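Local coordinates for protein Sso-CP2 metallo-carboxypetidase (Sulfolobus solfataricus, PDB 4MMO) that is a zinc-binding M20-family metallo-carboxypeptidase that probably removes residues from the C-terminal end of peptides, at residues F88-E93 with I97-A102. Numbering follows the deposited sequence.
Sequences FSATIE and IYARGA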
loop_
_atom_site.group_PDB
_atom_site.type_symbol
_atom_site.label_atom_id
_atom_site.label_comp_id
_atom_site.label_asym_id
_atom_site.label_seq_id
_atom_site.Cartn_x
_atom_site.Cartn_y
_atom_site.Cartn_z
ATOM N N PHE A 88 -12.036 -0.154 -27.012
ATOM C CA PHE A 88 -11.657 0.412 -28.304
ATOM C C PHE A 88 -12.585 -0.015 -29.442
ATOM O O PHE A 88 -12.213 0.025 -30.611
ATOM C CB PHE A 88 -10.198 0.078 -28.605
ATOM C CG PHE A 88 -9.242 0.686 -27.623
ATOM C CD1 PHE A 88 -8.919 2.034 -27.699
ATOM C CD2 PHE A 88 -8.688 -0.076 -26.607
ATOM C CE1 PHE A 88 -8.049 2.608 -26.789
ATOM C CE2 PHE A 88 -7.817 0.492 -25.693
ATOM C CZ PHE A 88 -7.498 1.837 -25.784
ATOM N N SER A 89 -13.809 -0.394 -29.095
ATOM C CA SER A 89 -14.800 -0.752 -30.102
ATOM C C SER A 89 -15.342 0.487 -30.815
ATOM O O SER A 89 -15.730 0.409 -31.981
ATOM C CB SER A 89 -15.952 -1.530 -29.464
ATOM O OG SER A 89 -16.536 -0.806 -28.394
ATOM N N ALA A 90 -15.349 1.625 -30.119
ATOM C CA ALA A 90 -15.957 2.854 -30.637
ATOM C C ALA A 90 -17.389 2.569 -31.064
ATOM O O ALA A 90 -17.827 2.967 -32.141
ATOM C CB ALA A 90 -15.150 3.416 -31.795
ATOM N N THR A 91 -18.103 1.853 -30.207
ATOM C CA THR A 91 -19.480 1.477 -30.468
ATOM C C THR A 91 -20.376 2.702 -30.437
ATOM O O THR A 91 -20.253 3.548 -29.552
ATOM C CB THR A 91 -19.975 0.474 -29.410
ATOM O OG1 THR A 91 -19.242 -0.751 -29.538
ATOM C CG2 THR A 91 -21.468 0.192 -29.564
ATOM N N ILE A 92 -21.284 2.783 -31.405
ATOM C CA ILE A 92 -22.283 3.841 -31.428
ATOM C C ILE A 92 -23.567 3.340 -30.785
ATOM O O ILE A 92 -24.116 2.314 -31.187
ATOM C CB ILE A 92 -22.577 4.320 -32.862
ATOM C CG1 ILE A 92 -21.304 4.875 -33.501
ATOM C CG2 ILE A 92 -23.664 5.392 -32.853
ATOM C CD1 ILE A 92 -21.422 5.156 -34.985
ATOM N N GLU A 93 -24.041 4.069 -29.783
ATOM C CA GLU A 93 -25.276 3.720 -29.102
ATOM C C GLU A 93 -25.801 4.935 -28.348
ATOM O O GLU A 93 -25.041 5.635 -27.681
ATOM C CB GLU A 93 -25.043 2.555 -28.140
ATOM C CG GLU A 93 -26.319 1.996 -27.528
ATOM C CD GLU A 93 -26.113 0.656 -26.847
ATOM O OE1 GLU A 93 -24.989 0.115 -26.907
ATOM O OE2 GLU A 93 -27.083 0.142 -26.249
ATOM N N ILE A 97 -20.641 7.828 -28.829
ATOM C CA ILE A 97 -19.558 6.928 -29.197
ATOM C C ILE A 97 -18.865 6.472 -27.925
ATOM O O ILE A 97 -18.456 7.299 -27.119
ATOM C CB ILE A 97 -18.520 7.621 -30.091
ATOM C CG1 ILE A 97 -19.193 8.227 -31.322
ATOM C CG2 ILE A 97 -17.440 6.626 -30.518
ATOM C CD1 ILE A 97 -18.286 9.145 -32.108
ATOM N N TYR A 98 -18.723 5.160 -27.756
ATOM C CA TYR A 98 -18.129 4.600 -26.545
ATOM C C TYR A 98 -16.734 4.053 -26.806
ATOM O O TYR A 98 -16.571 2.999 -27.420
ATOM C CB TYR A 98 -19.027 3.503 -25.969
ATOM C CG TYR A 98 -20.278 4.042 -25.319
ATOM C CD1 TYR A 98 -21.420 4.294 -26.068
ATOM C CD2 TYR A 98 -20.313 4.312 -23.960
ATOM C CE1 TYR A 98 -22.565 4.796 -25.477
ATOM C CE2 TYR A 98 -21.449 4.813 -23.360
ATOM C CZ TYR A 98 -22.573 5.054 -24.121
ATOM O OH TYR A 98 -23.708 5.554 -23.525
ATOM N N ALA A 99 -15.728 4.779 -26.333
ATOM C CA ALA A 99 -14.347 4.343 -26.465
ATOM C C ALA A 99 -13.442 5.111 -25.512
ATOM O O ALA A 99 -13.699 6.275 -25.201
ATOM C CB ALA A 99 -13.872 4.528 -27.895
ATOM N N ARG A 100 -12.391 4.450 -25.034
ATOM C CA ARG A 100 -11.314 5.151 -24.350
ATOM C C ARG A 100 -10.710 6.143 -25.337
ATOM O O ARG A 100 -10.386 5.780 -26.470
ATOM C CB ARG A 100 -10.251 4.164 -23.854
ATOM C CG ARG A 100 -8.901 4.783 -23.478
ATOM C CD ARG A 100 -8.993 5.771 -22.309
ATOM N NE ARG A 100 -9.029 5.110 -21.006
ATOM C CZ ARG A 100 -10.083 5.052 -20.193
ATOM N NH1 ARG A 100 -11.239 5.626 -20.509
ATOM N NH2 ARG A 100 -9.974 4.413 -19.036
ATOM N N GLY A 101 -10.573 7.394 -24.906
ATOM C CA GLY A 101 -10.011 8.439 -25.746
ATOM C C GLY A 101 -11.029 9.299 -26.475
ATOM O O GLY A 101 -10.662 10.191 -27.234
ATOM N N ALA A 102 -12.310 9.037 -26.254
ATOM C CA ALA A 102 -13.359 9.761 -26.960
ATOM C C ALA A 102 -13.367 11.240 -26.545
ATOM O O ALA A 102 -13.447 12.133 -27.386
ATOM C CB ALA A 102 -14.704 9.118 -26.690
#
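Phe88 lays the CE1–CZ side of its ring against the aliphatic start of Arg100, CE1 lying 4.0 Å from Arg100 CB, at the open end of an antiparallel beta hairpin with a G1 beta bulge. Arg100 carries its CG anti to the backbone N (chi1 163°), which sets CG beside Phe88 CZ, and then bends so that its guanidinium turns away to a salt bridge with Glu413 and the backbone carbonyls of Gln75, Pro76 and Ala410. An alanine in place of Phe88 would probably strip the arginine's CB and CG of this aromatic cover and open a gap beside them. At Ser89, OG accepts a hydrogen bond from Thr91 OG1 and is also hydrogen-bonded to Ala86 O. Ala90, with both phi and psi positive (53°, 45°), shares Tyr98 with Thr91 as the bulge pair. Its CA rests 3.8 Å from Ala99 CB, and its CB meets Ile97 CG2; the Ile97 side chain also packs on Leu5, Leu8, Ile9 and Leu12 of helix 3-12. Thr91 N gives only a weak bond to Tyr98 O, whereas Tyr98 N returns a firm one of 2.9 Å to Thr91 O. Beyond Ile92, paired with Ile97 without hydrogen bonds, the edge of the Tyr98 ring meets two backbone carbonyls, Thr91 O and Glu93 O, both near the ring plane, with Glu93 O 3.4 Å from Tyr98 CE1.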